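Local coordinates for arabinan-endo 1,5-alpha-l-arabinase (Bacillus subtilis, PDB 1UV4), which hydrolyses internal alpha-1,5-arabinofuranosidic linkages of linear arabinan and branched sugar beet arabinan during breakdown of the plant cell wall, at residues A[12-24]-A[255-267]. Residues are numbered along the deposited sequence; the frame is centred on the assembly and turned at random.
Sequences LHDPTMIKEGSSW and GQDIVNGNILVRH. With CA (calcium ion), chain D; EDO (1,2-ethanediol), chain G; EDO (1,2-ethanediol), chain E.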
loop_
_atom_site.group_PDB
_atom_site.type_symbol
_atom_site.label_atom_id
_atom_site.label_comp_id
_atom_site.label_asym_id
_atom_site.label_seq_id
_atom_site.Cartn_x
_atom_site.Cartn_y
_atom_site.Cartn_z
ATOM N N LEU A 12 -13.138 0.497 -4.817
ATOM C CA LEU A 12 -12.095 0.424 -3.813
ATOM C C LEU A 12 -10.827 1.044 -4.359
ATOM O O LEU A 12 -10.505 0.825 -5.490
ATOM C CB LEU A 12 -11.797 -1.037 -3.346
ATOM C CG LEU A 12 -11.095 -1.138 -2.011
ATOM C CD1 LEU A 12 -11.862 -0.565 -0.843
ATOM C CD2 LEU A 12 -10.804 -2.640 -1.764
ATOM N N HIS A 13 -10.147 1.815 -3.517
ATOM C CA HIS A 13 -8.914 2.495 -3.899
ATOM C C HIS A 13 -7.847 2.185 -2.846
ATOM O O HIS A 13 -8.110 2.160 -1.654
ATOM C CB HIS A 13 -9.199 4.036 -3.910
ATOM C CG HIS A 13 -8.138 4.862 -4.567
ATOM N ND1 HIS A 13 -7.708 6.047 -4.018
ATOM C CD2 HIS A 13 -7.435 4.697 -5.709
ATOM C CE1 HIS A 13 -6.773 6.568 -4.794
ATOM N NE2 HIS A 13 -6.582 5.768 -5.821
ATOM N N ASP A 14 -6.636 1.952 -3.310
ATOM C CA ASP A 14 -5.465 1.655 -2.425
ATOM C C ASP A 14 -5.713 0.408 -1.595
ATOM O O ASP A 14 -5.642 0.457 -0.370
ATOM C CB ASP A 14 -5.068 2.832 -1.543
ATOM C CG ASP A 14 -5.014 4.154 -2.291
ATOM O OD1 ASP A 14 -4.366 4.227 -3.362
ATOM O OD2 ASP A 14 -5.585 5.217 -1.881
ATOM N N PRO A 15 -6.031 -0.722 -2.229
ATOM C CA PRO A 15 -6.488 -1.915 -1.478
ATOM C C PRO A 15 -5.388 -2.740 -0.771
ATOM O O PRO A 15 -4.232 -2.774 -1.183
ATOM C CB PRO A 15 -7.102 -2.767 -2.572
ATOM C CG PRO A 15 -6.231 -2.430 -3.764
ATOM C CD PRO A 15 -6.017 -0.964 -3.684
ATOM N N THR A 16 -5.848 -3.427 0.266
ATOM C CA THR A 16 -5.105 -4.537 0.869
ATOM C C THR A 16 -6.153 -5.595 1.151
ATOM O O THR A 16 -7.348 -5.300 1.213
ATOM C CB THR A 16 -4.401 -4.017 2.134
ATOM O OG1 THR A 16 -3.470 -4.990 2.680
ATOM C CG2 THR A 16 -5.327 -3.732 3.256
ATOM N N MET A 17 -5.757 -6.854 1.319
ATOM C CA MET A 17 -6.735 -7.914 1.429
ATOM C C MET A 17 -6.173 -9.000 2.313
ATOM O O MET A 17 -4.985 -9.237 2.305
ATOM C CB MET A 17 -7.032 -8.492 0.032
ATOM C CG MET A 17 -8.108 -9.603 0.002
ATOM S SD MET A 17 -8.633 -10.051 -1.677
ATOM C CE MET A 17 -7.408 -11.238 -2.109
ATOM N N ILE A 18 -7.039 -9.691 3.071
ATOM C CA ILE A 18 -6.625 -10.785 3.950
ATOM C C ILE A 18 -7.809 -11.738 4.173
ATOM O O ILE A 18 -8.940 -11.326 4.131
ATOM C CB ILE A 18 -6.045 -10.237 5.261
ATOM C CG1 ILE A 18 -5.318 -11.311 6.080
ATOM C CG2 ILE A 18 -7.137 -9.483 6.072
ATOM C CD1 ILE A 18 -4.408 -10.704 7.166
ATOM N N LYS A 19 -7.527 -13.011 4.329
ATOM C CA LYS A 19 -8.527 -14.044 4.631
ATOM C C LYS A 19 -8.709 -14.150 6.135
ATOM O O LYS A 19 -7.721 -14.176 6.880
ATOM C CB LYS A 19 -8.036 -15.384 4.087
ATOM C CG LYS A 19 -9.066 -16.519 4.134
ATOM C CD LYS A 19 -10.008 -16.389 2.968
ATOM C CE LYS A 19 -11.237 -17.263 3.101
ATOM N NZ LYS A 19 -10.861 -18.739 3.209
ATOM N N GLU A 20 -9.958 -14.252 6.591
ATOM C CA GLU A 20 -10.260 -14.598 7.978
ATOM C C GLU A 20 -11.434 -15.574 7.996
ATOM O O GLU A 20 -12.542 -15.218 7.576
ATOM C CB GLU A 20 -10.580 -13.409 8.827
ATOM C CG GLU A 20 -10.956 -13.754 10.256
ATOM C CD GLU A 20 -11.364 -12.510 10.994
ATOM O OE1 GLU A 20 -12.535 -12.111 10.900
ATOM O OE2 GLU A 20 -10.487 -11.880 11.589
ATOM N N GLY A 21 -11.167 -16.824 8.335
ATOM C CA GLY A 21 -12.205 -17.821 8.341
ATOM C C GLY A 21 -12.715 -18.068 6.929
ATOM O O GLY A 21 -11.912 -18.224 6.010
ATOM N N SER A 22 -14.036 -18.094 6.730
ATOM C CA SER A 22 -14.627 -18.390 5.419
ATOM C C SER A 22 -14.794 -17.128 4.549
ATOM O O SER A 22 -15.366 -17.229 3.464
ATOM C CB SER A 22 -15.992 -19.077 5.585
ATOM O OG SER A 22 -16.904 -18.194 6.223
ATOM N N SER A 23 -14.275 -15.981 4.987
ATOM C CA SER A 23 -14.402 -14.722 4.249
ATOM C C SER A 23 -13.075 -14.085 3.897
ATOM O O SER A 23 -12.084 -14.252 4.613
ATOM C CB SER A 23 -15.208 -13.675 5.016
ATOM O OG SER A 23 -16.494 -14.171 5.287
ATOM N N TRP A 24 -13.093 -13.292 2.835
ATOM C CA TRP A 24 -12.034 -12.359 2.509
ATOM C C TRP A 24 -12.443 -10.951 2.975
ATOM O O TRP A 24 -13.622 -10.601 2.890
ATOM C CB TRP A 24 -11.804 -12.323 1.007
ATOM C CG TRP A 24 -11.219 -13.569 0.439
ATOM C CD1 TRP A 24 -11.860 -14.607 -0.136
ATOM C CD2 TRP A 24 -9.827 -13.860 0.369
ATOM N NE1 TRP A 24 -10.942 -15.545 -0.547
ATOM C CE2 TRP A 24 -9.683 -15.099 -0.248
ATOM C CE3 TRP A 24 -8.684 -13.191 0.807
ATOM C CZ2 TRP A 24 -8.420 -15.688 -0.464
ATOM C CZ3 TRP A 24 -7.454 -13.762 0.595
ATOM C CH2 TRP A 24 -7.331 -14.994 -0.014
ATOM N N GLY A 255 -1.804 1.090 -6.596
ATOM C CA GLY A 255 -2.206 0.741 -5.256
ATOM C C GLY A 255 -2.076 -0.731 -4.988
ATOM O O GLY A 255 -2.805 -1.302 -4.172
ATOM N N GLN A 256 -1.119 -1.374 -5.651
ATOM C CA GLN A 256 -1.014 -2.831 -5.628
ATOM C C GLN A 256 -0.489 -3.355 -4.312
ATOM O O GLN A 256 0.292 -2.702 -3.599
ATOM C CB GLN A 256 -0.125 -3.275 -6.776
ATOM C CG GLN A 256 1.385 -3.000 -6.561
ATOM C CD GLN A 256 1.741 -1.507 -6.592
ATOM O OE1 GLN A 256 1.231 -0.776 -7.437
ATOM N NE2 GLN A 256 2.575 -1.072 -5.624
ATOM N N ASP A 257 -0.962 -4.551 -3.939
ATOM C CA ASP A 257 -0.491 -5.195 -2.728
ATOM C C ASP A 257 -0.400 -6.669 -2.950
ATOM O O ASP A 257 -1.242 -7.256 -3.654
ATOM C CB ASP A 257 -1.442 -4.856 -1.571
ATOM C CG ASP A 257 -0.817 -5.070 -0.250
ATOM O OD1 ASP A 257 0.423 -4.952 -0.080
ATOM O OD2 ASP A 257 -1.502 -5.330 0.702
ATOM N N ILE A 258 0.708 -7.234 -2.491
ATOM C CA ILE A 258 0.967 -8.690 -2.590
ATOM C C ILE A 258 0.359 -9.336 -1.383
ATOM O O ILE A 258 0.686 -8.961 -0.222
ATOM C CB ILE A 258 2.443 -8.990 -2.669
ATOM C CG1 ILE A 258 3.037 -8.419 -3.963
ATOM C CG2 ILE A 258 2.620 -10.489 -2.681
ATOM C CD1 ILE A 258 4.610 -8.268 -3.913
ATOM N N VAL A 259 -0.536 -10.291 -1.626
ATOM C CA VAL A 259 -1.312 -10.977 -0.645
ATOM C C VAL A 259 -0.900 -12.494 -0.656
ATOM O O VAL A 259 -0.848 -13.147 -1.702
ATOM C CB VAL A 259 -2.815 -10.679 -0.901
ATOM C CG1 VAL A 259 -3.661 -11.569 -0.042
ATOM C CG2 VAL A 259 -3.093 -9.202 -0.662
ATOM N N ASN A 260 -0.558 -13.053 0.507
ATOM C CA ASN A 260 -0.143 -14.471 0.604
ATOM C C ASN A 260 1.022 -14.876 -0.333
ATOM O O ASN A 260 1.193 -16.048 -0.670
ATOM C CB ASN A 260 -1.336 -15.413 0.333
ATOM C CG ASN A 260 -2.482 -15.243 1.332
ATOM O OD1 ASN A 260 -2.471 -14.347 2.188
ATOM N ND2 ASN A 260 -3.483 -16.125 1.224
ATOM N N GLY A 261 1.837 -13.922 -0.737
ATOM C CA GLY A 261 2.975 -14.178 -1.585
ATOM C C GLY A 261 2.654 -14.324 -3.067
ATOM O O GLY A 261 3.506 -13.956 -3.859
ATOM N N ASN A 262 1.433 -14.757 -3.424
ATOM C CA ASN A 262 1.084 -15.178 -4.791
ATOM C C ASN A 262 -0.245 -14.689 -5.344
ATOM O O ASN A 262 -0.850 -15.338 -6.199
ATOM C CB ASN A 262 1.117 -16.723 -4.883
ATOM C CG ASN A 262 0.065 -17.404 -4.040
ATOM O OD1 ASN A 262 -0.808 -16.785 -3.452
ATOM N ND2 ASN A 262 0.170 -18.754 -3.950
ATOM N N ILE A 263 -0.707 -13.579 -4.803
ATOM C CA ILE A 263 -1.899 -12.896 -5.278
ATOM C C ILE A 263 -1.556 -11.439 -5.352
ATOM O O ILE A 263 -0.985 -10.940 -4.403
ATOM C CB ILE A 263 -3.085 -13.084 -4.297
ATOM C CG1 ILE A 263 -3.408 -14.581 -4.143
ATOM C CG2 ILE A 263 -4.294 -12.241 -4.775
ATOM C CD1 ILE A 263 -4.519 -14.895 -3.116
ATOM N N LEU A 264 -1.905 -10.766 -6.449
ATOM C CA LEU A 264 -1.735 -9.328 -6.548
ATOM C C LEU A 264 -3.088 -8.672 -6.633
ATOM O O LEU A 264 -3.849 -8.942 -7.560
ATOM C CB LEU A 264 -0.888 -8.955 -7.782
ATOM C CG LEU A 264 -0.457 -7.485 -7.747
ATOM C CD1 LEU A 264 0.585 -7.200 -6.716
ATOM C CD2 LEU A 264 -0.018 -6.953 -9.101
ATOM N N VAL A 265 -3.388 -7.836 -5.656
ATOM C CA VAL A 265 -4.567 -6.996 -5.692
ATOM C C VAL A 265 -4.128 -5.605 -6.111
ATOM O O VAL A 265 -3.008 -5.174 -5.829
ATOM C CB VAL A 265 -5.343 -6.965 -4.314
ATOM C CG1 VAL A 265 -5.720 -8.404 -3.899
ATOM C CG2 VAL A 265 -4.550 -6.289 -3.212
ATOM N N ARG A 266 -5.026 -4.895 -6.749
ATOM C CA ARG A 266 -4.734 -3.491 -7.120
ATOM C C ARG A 266 -6.049 -2.815 -7.424
ATOM O O ARG A 266 -7.087 -3.494 -7.510
ATOM C CB ARG A 266 -3.832 -3.426 -8.361
ATOM C CG ARG A 266 -4.469 -3.743 -9.658
ATOM C CD ARG A 266 -4.049 -4.999 -10.158
ATOM N NE ARG A 266 -4.534 -5.381 -11.496
ATOM C CZ ARG A 266 -4.841 -6.622 -11.802
ATOM N NH1 ARG A 266 -4.732 -7.571 -10.890
ATOM N NH2 ARG A 266 -5.206 -6.926 -13.028
ATOM N N HIS A 267 -6.035 -1.497 -7.553
ATOM C CA HIS A 267 -7.188 -0.794 -8.109
ATOM C C HIS A 267 -6.918 -0.473 -9.565
ATOM O O HIS A 267 -5.772 -0.431 -9.996
ATOM C CB HIS A 267 -7.552 0.462 -7.307
ATOM C CG HIS A 267 -6.496 1.538 -7.295
ATOM N ND1 HIS A 267 -5.830 1.937 -6.151
ATOM C CD2 HIS A 267 -6.000 2.305 -8.303
ATOM C CE1 HIS A 267 -4.941 2.871 -6.465
ATOM N NE2 HIS A 267 -5.017 3.096 -7.765
HETATM CA CA CA D . 0.682 -5.444 2.168
HETATM C C1 EDO G . -2.545 -9.849 4.270
HETATM O O1 EDO G . -2.817 -8.958 3.221
HETATM C C2 EDO G . -1.941 -11.133 3.737
HETATM O O2 EDO G . -2.167 -12.174 4.657
HETATM C C1 EDO E . -5.499 -3.451 -15.287
HETATM O O1 EDO E . -4.892 -4.195 -14.238
HETATM C C2 EDO E . -5.583 -4.275 -16.548
HETATM O O2 EDO E . -4.350 -4.229 -17.245
HETATM O O HOH W 1 -2.175 -1.162 -1.522
HETATM O O HOH W 2 -4.689 -14.081 3.956
HETATM O O HOH W 3 2.216 -6.962 1.253
HETATM O O HOH W 4 -0.120 -8.055 2.016
HETATM O O HOH W 5 1.689 -5.987 4.328
HETATM O O HOH W 6 -1.092 -6.521 3.215
#
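The axes of strands 16-20 and 263-267 come within 7.7 Å, with 138° between their chain directions, and no direct backbone hydrogen bond joins the two segments. At the active-site end, Asp14 N donates an almost straight hydrogen bond (168°) to His267 ND1, 3.0 Å away, its nitrogen lying somewhat out of the imidazole plane. NE2 of the same ring bonds to Thr212 OG1, so both ring nitrogens are engaged and the ring's rotation is fixed beside Asp14, the inferred proton acceptor. The Asp14 carboxylate bonds to Thr29 through OD2. The Pro15 ring lies against the backbone of 255-267, its CD 3.3 Å from Gly255 O, and one water donates to both Pro15 O and Gly255 O, bridging the two backbones. Thr16 OG1, turned anti to the backbone N (chi1 -171°), donates to Asp257 OD2 at 2.8 Å, nearly in line with the C-O bond. Both carboxylate oxygens of Asp257 hold the calcium ion, so Thr16 is a second-shell residue that helps position this metal-binding carboxylate. Further along, Met17 bends at chi3 and lays CE on Val265 CG1 (3.8 Å), while Val259 CG2 reaches Met17 CB. Trp24 CH2 meets Ile263 CD1 at 4.2 Å. The contact joins two neighbouring blades of the five-bladed beta-propeller of family 43: Asp77 and Glu135 from other blades join Asp257 and four waters around the calcium ion near the propeller axis, and strand 276-283 adds Leu279 and Ile281 against Pro15 and Met17.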